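Local coordinates for structural protein (unclassified Rudivirus, PDB 6WQ0) that self-assembles into a helical, filamentous nucleocapsid that wraps around the viral DNA, keeps it in the A-form and so protects it in extreme environments, at residues Q77-K82 with E116-V121; A61-Y66 with P71-Y76; V49-S54 with A86-G91. All blocks are in the same frame, centred on the assembly; numbering follows the deposited sequence.

Interaction 1: Q77-K82 with E116-V121. With nucleotides of chain A; nucleotides of chain B.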
# COMPACT_ATOMS: atom_id res chain seq x y z
N GLN C 77 15.82 -28.77 82.01
CA GLN C 77 15.67 -29.06 80.59
C GLN C 77 16.99 -28.87 79.87
O GLN C 77 17.48 -29.80 79.21
CB GLN C 77 14.60 -28.17 79.97
CG GLN C 77 13.18 -28.59 80.30
CD GLN C 77 12.75 -29.84 79.55
OE1 GLN C 77 13.45 -30.32 78.67
NE2 GLN C 77 11.59 -30.36 79.90
N GLY C 78 17.64 -27.72 80.07
CA GLY C 78 18.93 -27.50 79.46
C GLY C 78 19.91 -28.59 79.81
O GLY C 78 20.49 -29.22 78.92
N TYR C 79 20.03 -28.90 81.11
CA TYR C 79 20.93 -29.96 81.52
C TYR C 79 20.62 -31.24 80.76
O TYR C 79 21.50 -31.82 80.12
CB TYR C 79 20.84 -30.19 83.03
CG TYR C 79 21.61 -31.39 83.51
CD1 TYR C 79 22.97 -31.33 83.72
CD2 TYR C 79 20.96 -32.60 83.75
CE1 TYR C 79 23.67 -32.43 84.16
CE2 TYR C 79 21.66 -33.70 84.18
CZ TYR C 79 23.01 -33.61 84.39
OH TYR C 79 23.70 -34.71 84.82
N GLY C 80 19.34 -31.63 80.76
CA GLY C 80 18.96 -32.84 80.06
C GLY C 80 19.44 -32.82 78.62
O GLY C 80 20.15 -33.74 78.19
N LEU C 81 19.14 -31.75 77.90
CA LEU C 81 19.53 -31.70 76.50
C LEU C 81 21.04 -31.78 76.37
O LEU C 81 21.55 -32.56 75.56
CB LEU C 81 18.99 -30.44 75.84
CG LEU C 81 17.47 -30.30 75.77
CD1 LEU C 81 17.10 -28.96 75.19
CD2 LEU C 81 16.87 -31.42 74.95
N LYS C 82 21.75 -31.05 77.23
CA LYS C 82 23.21 -31.13 77.25
C LYS C 82 23.67 -32.57 77.35
O LYS C 82 24.45 -33.04 76.52
CB LYS C 82 23.74 -30.29 78.41
CG LYS C 82 25.21 -29.95 78.33
CD LYS C 82 25.49 -28.91 77.30
CE LYS C 82 26.93 -28.45 77.35
NZ LYS C 82 27.19 -27.74 78.62
N GLU C 116 19.66 -33.42 93.56
CA GLU C 116 18.66 -34.48 93.53
C GLU C 116 17.91 -34.51 92.21
O GLU C 116 17.74 -35.57 91.60
CB GLU C 116 17.70 -34.30 94.70
CG GLU C 116 16.64 -35.38 94.82
CD GLU C 116 15.70 -35.14 95.98
OE1 GLU C 116 15.87 -34.11 96.68
OE2 GLU C 116 14.80 -35.97 96.20
N ILE C 117 17.45 -33.35 91.74
CA ILE C 117 16.75 -33.30 90.46
C ILE C 117 17.69 -33.57 89.30
O ILE C 117 17.29 -34.16 88.30
CB ILE C 117 16.03 -31.95 90.31
CG1 ILE C 117 15.32 -31.59 91.61
CG2 ILE C 117 15.03 -32.00 89.17
CD1 ILE C 117 14.45 -30.37 91.51
N LEU C 118 18.96 -33.17 89.42
CA LEU C 118 19.93 -33.52 88.39
C LEU C 118 20.11 -35.02 88.30
O LEU C 118 20.20 -35.58 87.20
CB LEU C 118 21.26 -32.83 88.67
CG LEU C 118 21.34 -31.33 88.36
CD1 LEU C 118 22.76 -30.86 88.42
CD2 LEU C 118 20.74 -31.04 87.01
N ASP C 119 20.15 -35.70 89.45
CA ASP C 119 20.23 -37.16 89.45
C ASP C 119 18.98 -37.78 88.83
O ASP C 119 19.08 -38.75 88.07
CB ASP C 119 20.43 -37.68 90.87
CG ASP C 119 21.75 -37.26 91.46
OD1 ASP C 119 22.52 -36.58 90.75
OD2 ASP C 119 22.02 -37.61 92.62
N ALA C 120 17.80 -37.24 89.13
CA ALA C 120 16.58 -37.77 88.54
C ALA C 120 16.57 -37.61 87.02
O ALA C 120 16.15 -38.52 86.30
CB ALA C 120 15.36 -37.09 89.16
N VAL C 121 17.04 -36.47 86.52
CA VAL C 121 17.05 -36.23 85.08
C VAL C 121 18.05 -37.15 84.40
O VAL C 121 17.75 -37.78 83.37
CB VAL C 121 17.35 -34.75 84.79
CG1 VAL C 121 17.48 -34.53 83.30
CG2 VAL C 121 16.25 -33.88 85.33
P DA A 145 24.03 -27.08 74.40
OP1 DA A 145 25.23 -27.92 74.43
OP2 DA A 145 24.11 -25.70 73.92
O5' DA A 145 22.92 -27.81 73.52
C5' DA A 145 22.62 -29.17 73.73
C4' DA A 145 21.34 -29.54 73.01
O4' DA A 145 20.30 -28.62 73.39
C3' DA A 145 21.39 -29.43 71.50
O3' DA A 145 21.98 -30.57 70.93
C2' DA A 145 19.91 -29.34 71.17
C1' DA A 145 19.38 -28.49 72.32
N9 DA A 145 19.23 -27.08 71.98
C8 DA A 145 19.96 -26.03 72.44
N7 DA A 145 19.59 -24.87 71.95
C5 DA A 145 18.54 -25.19 71.12
C6 DA A 145 17.70 -24.42 70.30
N6 DA A 145 17.80 -23.09 70.20
N1 DA A 145 16.75 -25.06 69.60
C2 DA A 145 16.65 -26.38 69.71
N3 DA A 145 17.37 -27.21 70.44
C4 DA A 145 18.30 -26.55 71.13
P DT B 159 8.22 -26.95 73.77
OP1 DT B 159 7.31 -28.10 73.97
OP2 DT B 159 7.76 -25.58 74.04
O5' DT B 159 9.56 -27.19 74.60
C5' DT B 159 9.60 -28.16 75.62
C4' DT B 159 10.54 -27.73 76.72
O4' DT B 159 11.53 -26.85 76.17
C3' DT B 159 9.89 -26.96 77.86
O3' DT B 159 9.81 -27.78 79.01
C2' DT B 159 10.81 -25.74 78.09
C1' DT B 159 12.01 -26.02 77.20
N1 DT B 159 12.59 -24.79 76.59
C2 DT B 159 13.79 -24.31 77.06
O2 DT B 159 14.41 -24.83 77.96
N3 DT B 159 14.23 -23.18 76.44
C4 DT B 159 13.62 -22.51 75.41
O4 DT B 159 14.10 -21.50 74.92
C5 DT B 159 12.36 -23.07 74.97
C7 DT B 159 11.60 -22.41 73.86
C6 DT B 159 11.92 -24.17 75.57
P DT A 144 24.80 -22.53 78.03
OP1 DT A 144 26.09 -23.17 78.34
OP2 DT A 144 24.72 -21.41 77.08
O5' DT A 144 23.78 -23.64 77.50
C5' DT A 144 23.69 -24.90 78.14
C4' DT A 144 22.49 -25.68 77.65
O4' DT A 144 21.28 -24.90 77.79
C3' DT A 144 22.48 -26.01 76.18
O3' DT A 144 23.38 -27.03 75.87
C2' DT A 144 21.04 -26.47 76.03
C1' DT A 144 20.31 -25.41 76.87
N1 DT A 144 19.77 -24.31 76.03
C2 DT A 144 18.59 -24.51 75.38
O2 DT A 144 17.94 -25.53 75.45
N3 DT A 144 18.18 -23.46 74.62
C4 DT A 144 18.82 -22.26 74.45
O4 DT A 144 18.37 -21.37 73.75
C5 DT A 144 20.06 -22.12 75.16
C7 DT A 144 20.85 -20.85 75.05
C6 DT A 144 20.48 -23.14 75.91
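Y79 meets L118 in a CH-pi contact. The methyl CD2 of L118 sits over one face of the tyrosine ring, 3.7 Å from its centroid and 18° off the ring normal. It is shifted toward the CG–CD2 side of the ring. V121 takes the edge of the same ring: its CG1 lies near the ring plane, 4.0 Å from Y79 CD2. The same methyl also rests on the backbone of G80, with V121 CG1 3.9 Å from G80 CA. With CG of Y79 anti to the backbone N (chi1 172°), the ring extends across to helix 115-126. The short axes of the two segments approach to 10.1 Å and cross at -41°.

Around this core, the side chain of Y79 also packs on K104 of helix 94-111, and L118 on V108. V121 reaches V59 of helix 50-64.

Other residues of 77-82 meet DNA. G78 passes close to the backbone, its CA 3.6 Å from C1' of DT144 of chain A. L81 CB lies 3.3 Å from O4' of DA145 of chain A. K82 bends at its second and fourth torsions. Its aliphatic part runs beside the phosphate of DA145 of chain A, while its NZ makes a weak hydrogen bond to Y106 OH of the second subunit.

Helix 71-89 is therefore two-sided here. Its contact with helix 115-126 is apolar packing, held by dispersion and CH-pi attraction, while G78 and L81 meet the DNA sugars closely, consistent with a coat that desolvates the duplex.

Interaction 2: A61-Y66 with P71-Y76. With nucleotides of chain B.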
# COMPACT_ATOMS: atom_id res chain seq x y z
N ALA C 61 8.04 -34.87 82.34
CA ALA C 61 7.36 -35.80 83.23
C ALA C 61 8.09 -35.93 84.56
O ALA C 61 7.46 -36.04 85.62
CB ALA C 61 7.23 -37.16 82.56
N VAL C 62 9.42 -35.94 84.53
CA VAL C 62 10.18 -36.06 85.77
C VAL C 62 10.06 -34.80 86.61
O VAL C 62 9.93 -34.86 87.84
CB VAL C 62 11.66 -36.39 85.46
CG1 VAL C 62 12.50 -36.26 86.71
CG2 VAL C 62 11.78 -37.78 84.89
N LEU C 63 10.08 -33.63 85.97
CA LEU C 63 10.08 -32.37 86.69
C LEU C 63 8.74 -32.12 87.37
O LEU C 63 8.69 -31.52 88.45
CB LEU C 63 10.40 -31.21 85.74
CG LEU C 63 11.83 -31.05 85.23
CD1 LEU C 63 11.93 -29.85 84.31
CD2 LEU C 63 12.80 -30.94 86.38
N THR C 64 7.64 -32.56 86.75
CA THR C 64 6.33 -32.37 87.38
C THR C 64 6.18 -33.21 88.64
O THR C 64 5.38 -32.87 89.52
CB THR C 64 5.22 -32.68 86.38
OG1 THR C 64 5.50 -32.03 85.14
CG2 THR C 64 3.88 -32.18 86.89
N GLN C 65 6.94 -34.30 88.77
CA GLN C 65 6.94 -35.09 89.99
C GLN C 65 7.74 -34.46 91.11
O GLN C 65 7.71 -34.97 92.23
CB GLN C 65 7.49 -36.49 89.72
CG GLN C 65 6.70 -37.31 88.74
CD GLN C 65 7.41 -38.60 88.37
OE1 GLN C 65 8.50 -38.88 88.86
NE2 GLN C 65 6.79 -39.38 87.49
N TYR C 66 8.47 -33.38 90.84
CA TYR C 66 9.29 -32.74 91.85
C TYR C 66 8.83 -31.33 92.18
O TYR C 66 9.43 -30.70 93.07
CB TYR C 66 10.76 -32.70 91.40
CG TYR C 66 11.51 -33.98 91.68
CD1 TYR C 66 11.33 -35.11 90.89
CD2 TYR C 66 12.40 -34.07 92.74
CE1 TYR C 66 12.01 -36.28 91.15
CE2 TYR C 66 13.08 -35.24 93.00
CZ TYR C 66 12.88 -36.34 92.20
OH TYR C 66 13.56 -37.50 92.47
N PRO C 71 10.60 -20.67 84.83
CA PRO C 71 11.95 -20.71 84.26
C PRO C 71 12.89 -21.66 84.98
O PRO C 71 13.86 -22.12 84.36
CB PRO C 71 12.43 -19.26 84.37
CG PRO C 71 11.19 -18.47 84.42
CD PRO C 71 10.20 -19.29 85.17
N SER C 72 12.64 -21.98 86.25
CA SER C 72 13.45 -22.96 86.95
C SER C 72 13.37 -24.34 86.30
O SER C 72 14.26 -25.16 86.54
CB SER C 72 13.02 -23.06 88.41
OG SER C 72 13.64 -22.06 89.18
N ARG C 73 12.33 -24.61 85.52
CA ARG C 73 12.32 -25.84 84.74
C ARG C 73 13.39 -25.84 83.67
O ARG C 73 14.09 -26.84 83.50
CB ARG C 73 10.94 -26.06 84.11
CG ARG C 73 9.89 -26.47 85.09
CD ARG C 73 8.53 -26.57 84.45
NE ARG C 73 8.36 -27.80 83.68
CZ ARG C 73 7.71 -28.87 84.12
NH1 ARG C 73 7.19 -28.88 85.33
NH2 ARG C 73 7.59 -29.93 83.34
N ALA C 74 13.56 -24.70 82.98
CA ALA C 74 14.50 -24.62 81.87
C ALA C 74 15.88 -25.11 82.27
O ALA C 74 16.51 -25.86 81.50
CB ALA C 74 14.58 -23.19 81.35
N ILE C 75 16.34 -24.77 83.47
CA ILE C 75 17.63 -25.24 83.97
C ILE C 75 17.77 -26.73 83.69
O ILE C 75 18.60 -27.15 82.88
CB ILE C 75 17.76 -24.95 85.48
CG1 ILE C 75 17.68 -23.45 85.76
CG2 ILE C 75 19.05 -25.53 86.04
CD1 ILE C 75 17.60 -23.14 87.23
N TYR C 76 16.89 -27.52 84.28
CA TYR C 76 17.00 -28.96 84.14
C TYR C 76 16.77 -29.39 82.70
O TYR C 76 17.53 -30.23 82.19
CB TYR C 76 16.04 -29.64 85.10
CG TYR C 76 16.25 -29.15 86.51
CD1 TYR C 76 17.31 -29.61 87.27
CD2 TYR C 76 15.42 -28.19 87.06
CE1 TYR C 76 17.52 -29.15 88.55
CE2 TYR C 76 15.62 -27.73 88.33
CZ TYR C 76 16.67 -28.21 89.07
OH TYR C 76 16.87 -27.74 90.35
P DA B 160 8.71 -27.49 80.14
OP1 DA B 160 9.25 -27.96 81.42
OP2 DA B 160 7.45 -28.06 79.65
O5' DA B 160 8.61 -25.89 80.16
C5' DA B 160 7.63 -25.24 80.93
C4' DA B 160 8.19 -23.95 81.52
O4' DA B 160 9.46 -23.66 80.92
C3' DA B 160 7.36 -22.72 81.24
O3' DA B 160 6.34 -22.59 82.19
C2' DA B 160 8.39 -21.59 81.38
C1' DA B 160 9.72 -22.28 81.08
N9 DA B 160 10.38 -21.78 79.87
C8 DA B 160 10.17 -22.18 78.59
N7 DA B 160 10.91 -21.55 77.71
C5 DA B 160 11.65 -20.68 78.47
C6 DA B 160 12.63 -19.74 78.14
N6 DA B 160 13.04 -19.51 76.90
N1 DA B 160 13.18 -19.03 79.14
C2 DA B 160 12.77 -19.26 80.39
N3 DA B 160 11.86 -20.12 80.82
C4 DA B 160 11.34 -20.81 79.81
P DT B 161 5.02 -21.76 81.83
OP1 DT B 161 3.97 -22.22 82.75
OP2 DT B 161 4.84 -21.84 80.37
O5' DT B 161 5.40 -20.25 82.17
C5' DT B 161 5.47 -19.81 83.51
C4' DT B 161 6.23 -18.50 83.63
O4' DT B 161 7.55 -18.62 83.07
C3' DT B 161 5.66 -17.33 82.87
O3' DT B 161 4.55 -16.78 83.56
C2' DT B 161 6.84 -16.38 82.88
C1' DT B 161 8.03 -17.33 82.75
N1 DT B 161 8.64 -17.33 81.38
C2 DT B 161 9.63 -16.43 81.08
O2 DT B 161 10.06 -15.62 81.87
N3 DT B 161 10.11 -16.51 79.81
C4 DT B 161 9.70 -17.37 78.82
O4 DT B 161 10.19 -17.36 77.70
C5 DT B 161 8.65 -18.28 79.20
C7 DT B 161 8.12 -19.28 78.21
C6 DT B 161 8.18 -18.22 80.44
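This is the corner where helix 50-64 gives way through a short linker to helix 71-89 in the all-helical coat protein, beside the DNA. L63 fills the angle between the two helices. Its CD2 touches CB of Y76 at 3.7 Å, and its CD1 lies 3.8 Å from the carbonyl O of R73. The CB of L63 lies over one face of the R73 guanidinium, offset toward the rim. The two side chains run alongside each other in opposite senses.

R73 carries the polar side of the corner. Its chain bends at chi3 (78°), which turns the guanidinium back toward helix 50-64. T64 OG1 lies at the edge of that group, in its plane, 3.5 Å from R73 NH2. The hydroxyl of T64 is hydrogen-bonded to S60 O and to I90 O of the third subunit, a neighbouring copy. R73 NH1 is hydrogen-bonded to V68 O in the linker. The bond to V68 O helps set the guanidinium's rotation, and the T64 bond to I90 links the corner to the third subunit.

Near R73, P71 lies against the DNA. Its CA is 3.5 Å from N3 of DA160 of chain B, and its CD is 3.4 Å from O4' of DT161 of chain B. The Y76 hydroxyl is hydrogen-bonded to N114 N, and both L63 and Y76 pack on I117 of helix 115-126.

The phosphate contact fits the coordination of DNA phosphates by positively charged residues. R73 NE faces OP1 of DA160 of chain B, but the modelled distance of 2.4 Å is too short to be trusted in detail. R73 NH2 adds a weak hydrogen bond to that same oxygen.

Interaction 3: V49-S54 with A86-G91. With nucleotides of chain B; nucleotides of chain A.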
# COMPACT_ATOMS: atom_id res chain seq x y z
N VAL C 49 16.52 -34.87 65.55
CA VAL C 49 15.65 -34.17 66.50
C VAL C 49 14.80 -35.10 67.38
O VAL C 49 14.56 -34.76 68.54
CB VAL C 49 14.78 -33.14 65.77
CG1 VAL C 49 13.87 -32.41 66.73
CG2 VAL C 49 15.66 -32.16 65.05
N PRO C 50 14.32 -36.27 66.89
CA PRO C 50 13.53 -37.14 67.78
C PRO C 50 14.20 -37.49 69.11
O PRO C 50 13.51 -37.54 70.14
CB PRO C 50 13.34 -38.39 66.91
CG PRO C 50 13.32 -37.89 65.55
CD PRO C 50 14.24 -36.72 65.49
N LYS C 51 15.51 -37.71 69.10
CA LYS C 51 16.23 -38.05 70.33
C LYS C 51 16.18 -36.93 71.35
O LYS C 51 16.43 -37.18 72.54
CB LYS C 51 17.69 -38.37 70.01
CG LYS C 51 17.90 -39.28 68.83
CD LYS C 51 19.36 -39.33 68.44
CE LYS C 51 19.55 -40.12 67.16
NZ LYS C 51 20.91 -39.96 66.60
N PHE C 52 15.88 -35.71 70.93
CA PHE C 52 15.81 -34.57 71.83
C PHE C 52 14.38 -34.20 72.19
O PHE C 52 14.13 -33.75 73.31
CB PHE C 52 16.54 -33.38 71.22
CG PHE C 52 18.00 -33.63 70.98
CD1 PHE C 52 18.44 -34.20 69.80
CD2 PHE C 52 18.94 -33.31 71.94
CE1 PHE C 52 19.77 -34.44 69.59
CE2 PHE C 52 20.27 -33.55 71.73
CZ PHE C 52 20.69 -34.11 70.55
N THR C 53 13.43 -34.39 71.27
CA THR C 53 12.02 -34.24 71.63
C THR C 53 11.62 -35.24 72.70
O THR C 53 10.88 -34.90 73.64
CB THR C 53 11.15 -34.40 70.39
OG1 THR C 53 11.35 -35.69 69.83
CG2 THR C 53 11.49 -33.36 69.36
N SER C 54 12.10 -36.48 72.59
CA SER C 54 11.75 -37.48 73.60
C SER C 54 12.37 -37.14 74.95
O SER C 54 11.75 -37.36 76.00
CB SER C 54 12.19 -38.86 73.13
OG SER C 54 13.60 -38.94 73.00
N ALA C 86 25.93 -35.12 74.61
CA ALA C 86 27.09 -35.97 74.82
C ALA C 86 26.82 -37.38 74.33
O ALA C 86 27.63 -37.95 73.59
CB ALA C 86 27.47 -35.98 76.30
N LEU C 87 25.66 -37.94 74.68
CA LEU C 87 25.36 -39.31 74.28
C LEU C 87 25.28 -39.43 72.77
O LEU C 87 25.67 -40.45 72.19
CB LEU C 87 24.06 -39.77 74.93
CG LEU C 87 23.57 -41.17 74.56
CD1 LEU C 87 24.43 -42.21 75.23
CD2 LEU C 87 22.12 -41.34 74.94
N ASN C 88 24.79 -38.39 72.10
CA ASN C 88 24.70 -38.45 70.65
C ASN C 88 26.07 -38.31 70.00
O ASN C 88 26.27 -38.78 68.88
CB ASN C 88 23.75 -37.37 70.13
CG ASN C 88 23.33 -37.60 68.71
OD1 ASN C 88 23.01 -38.71 68.31
ND2 ASN C 88 23.35 -36.54 67.91
N ARG C 89 27.02 -37.69 70.70
CA ARG C 89 28.30 -37.37 70.08
C ARG C 89 29.30 -38.51 70.24
O ARG C 89 29.83 -39.02 69.25
CB ARG C 89 28.86 -36.08 70.68
CG ARG C 89 30.23 -35.68 70.19
CD ARG C 89 30.16 -35.05 68.82
NE ARG C 89 30.53 -35.99 67.78
CZ ARG C 89 30.64 -35.68 66.50
NH1 ARG C 89 30.41 -34.45 66.10
NH2 ARG C 89 30.98 -36.61 65.63
N ILE C 90 29.57 -38.92 71.48
CA ILE C 90 30.68 -39.81 71.75
C ILE C 90 30.25 -41.22 72.14
O ILE C 90 31.07 -42.15 72.07
CB ILE C 90 31.61 -39.22 72.83
CG1 ILE C 90 30.87 -39.02 74.14
CG2 ILE C 90 32.21 -37.90 72.35
CD1 ILE C 90 31.71 -38.39 75.20
N GLY C 91 29.00 -41.41 72.55
CA GLY C 91 28.50 -42.73 72.89
C GLY C 91 28.61 -43.02 74.37
O GLY C 91 29.05 -42.20 75.18
P DT B 147 31.76 -35.32 62.52
OP1 DT B 147 31.11 -36.62 62.75
OP2 DT B 147 31.15 -34.05 62.96
O5' DT B 147 33.23 -35.39 63.12
C5' DT B 147 33.91 -36.62 63.19
C4' DT B 147 35.16 -36.49 64.06
O4' DT B 147 36.05 -35.51 63.47
C3' DT B 147 34.90 -36.04 65.49
O3' DT B 147 35.47 -36.97 66.39
C2' DT B 147 35.59 -34.67 65.59
C1' DT B 147 36.63 -34.75 64.49
N1 DT B 147 36.99 -33.41 63.92
C2 DT B 147 38.27 -32.95 64.05
O2 DT B 147 39.16 -33.57 64.59
N3 DT B 147 38.49 -31.72 63.51
C4 DT B 147 37.57 -30.92 62.87
O4 DT B 147 37.87 -29.82 62.42
C5 DT B 147 36.24 -31.46 62.77
C7 DT B 147 35.15 -30.68 62.10
C6 DT B 147 36.02 -32.66 63.30
P DT A 146 22.73 -30.46 69.52
OP1 DT A 146 23.43 -31.73 69.28
OP2 DT A 146 23.50 -29.21 69.55
O5' DT A 146 21.56 -30.27 68.45
C5' DT A 146 20.69 -31.34 68.13
C4' DT A 146 19.64 -30.93 67.10
O4' DT A 146 18.79 -29.88 67.62
C3' DT A 146 20.18 -30.33 65.82
O3' DT A 146 20.66 -31.33 64.95
C2' DT A 146 18.92 -29.66 65.27
C1' DT A 146 18.27 -29.11 66.54
N1 DT A 146 18.57 -27.67 66.78
C2 DT A 146 17.82 -26.70 66.14
O2 DT A 146 16.91 -26.95 65.38
N3 DT A 146 18.19 -25.42 66.42
C4 DT A 146 19.21 -25.01 67.25
O4 DT A 146 19.46 -23.83 67.44
C5 DT A 146 19.95 -26.08 67.88
C7 DT A 146 21.08 -25.76 68.81
C6 DT A 146 19.60 -27.33 67.62
P DA B 148 34.79 -37.24 67.82
OP1 DA B 148 35.48 -38.40 68.40
OP2 DA B 148 33.33 -37.28 67.64
O5' DA B 148 35.20 -35.97 68.69
C5' DA B 148 34.23 -35.04 69.14
C4' DA B 148 34.90 -33.96 69.96
O4' DA B 148 36.00 -33.42 69.21
C3' DA B 148 34.04 -32.76 70.30
O3' DA B 148 33.33 -32.99 71.51
C2' DA B 148 35.08 -31.65 70.49
C1' DA B 148 36.23 -32.08 69.58
N9 DA B 148 36.36 -31.28 68.37
C8 DA B 148 35.63 -31.39 67.23
N7 DA B 148 35.97 -30.54 66.30
C5 DA B 148 37.01 -29.83 66.87
C6 DA B 148 37.81 -28.79 66.39
N6 DA B 148 37.68 -28.26 65.18
N1 DA B 148 38.76 -28.31 67.21
C2 DA B 148 38.89 -28.84 68.43
N3 DA B 148 38.20 -29.83 68.98
C4 DA B 148 37.26 -30.28 68.14
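K51 and N88 join the start of helix 50-64 to the last turn of helix 71-89 in this helical coat protein. The contact is small, 114 Å² in all. Its closest point is one hydrogen bond, from K51 NZ to N88 OD1 at 3.0 Å. The lysine runs extended beyond CG and crosses the asparagine at about a right angle. Its ammonium approaches the carbonyl oxygen from a position tilted 27° from the amide plane. K51 is exposed, so this bond lies on the solvent side. N88 ND2 turns to N48 OD1 in a weak hydrogen bond, so the two ends of the amide serve different partners.

F52 is the tightly packed part. It is buried, and the DNA and its own chain cover it. C5' of DT146 of chain A lies over one ring face, offset toward the rim, 3.5 Å from F52 CE1. F52 also packs on L81 and A84 of helix 71-89. Its approach to N88 is by contrast long: the ring edge faces the amide, with F52 CZ 4.5 Å from N88 ND2.

The first turn of helix 50-64 has its own polar bonds. P50 O accepts from S54 N and from the hydroxyls of T53 and S54. The fifth subunit packs on N88 through T6.

R89 turns from the partner segment toward DNA. Its chain, bent at chi2 and chi3, sets the edge of the guanidinium against a phosphate of chain B. R89 NH2 donates to OP1 of DT147 of chain B at 2.9 Å, and R89 NH1 to OP2 of the same phosphate at 3.3 Å.

All three contacts use helix 71-89, which runs along the DNA. Interactions 1 and 2 are buried neighbours, their centres about 8 Å apart. I117 and L118 of the first pack on Y76 of the second, and I117 also meets L63, so helices 50-64, 71-89 and 115-126 share one apolar core. Interaction 3 is partly open and polar. It touches interaction 1 through L81 and F52, but not interaction 2, although 2 and 3 both join helices 50-64 and 71-89. Interaction 1 is purely apolar between its segments. Interactions 2 and 3 each include an arginine facing a phosphate, R73 by weak or doubtful bonds and R89 by two clear ones.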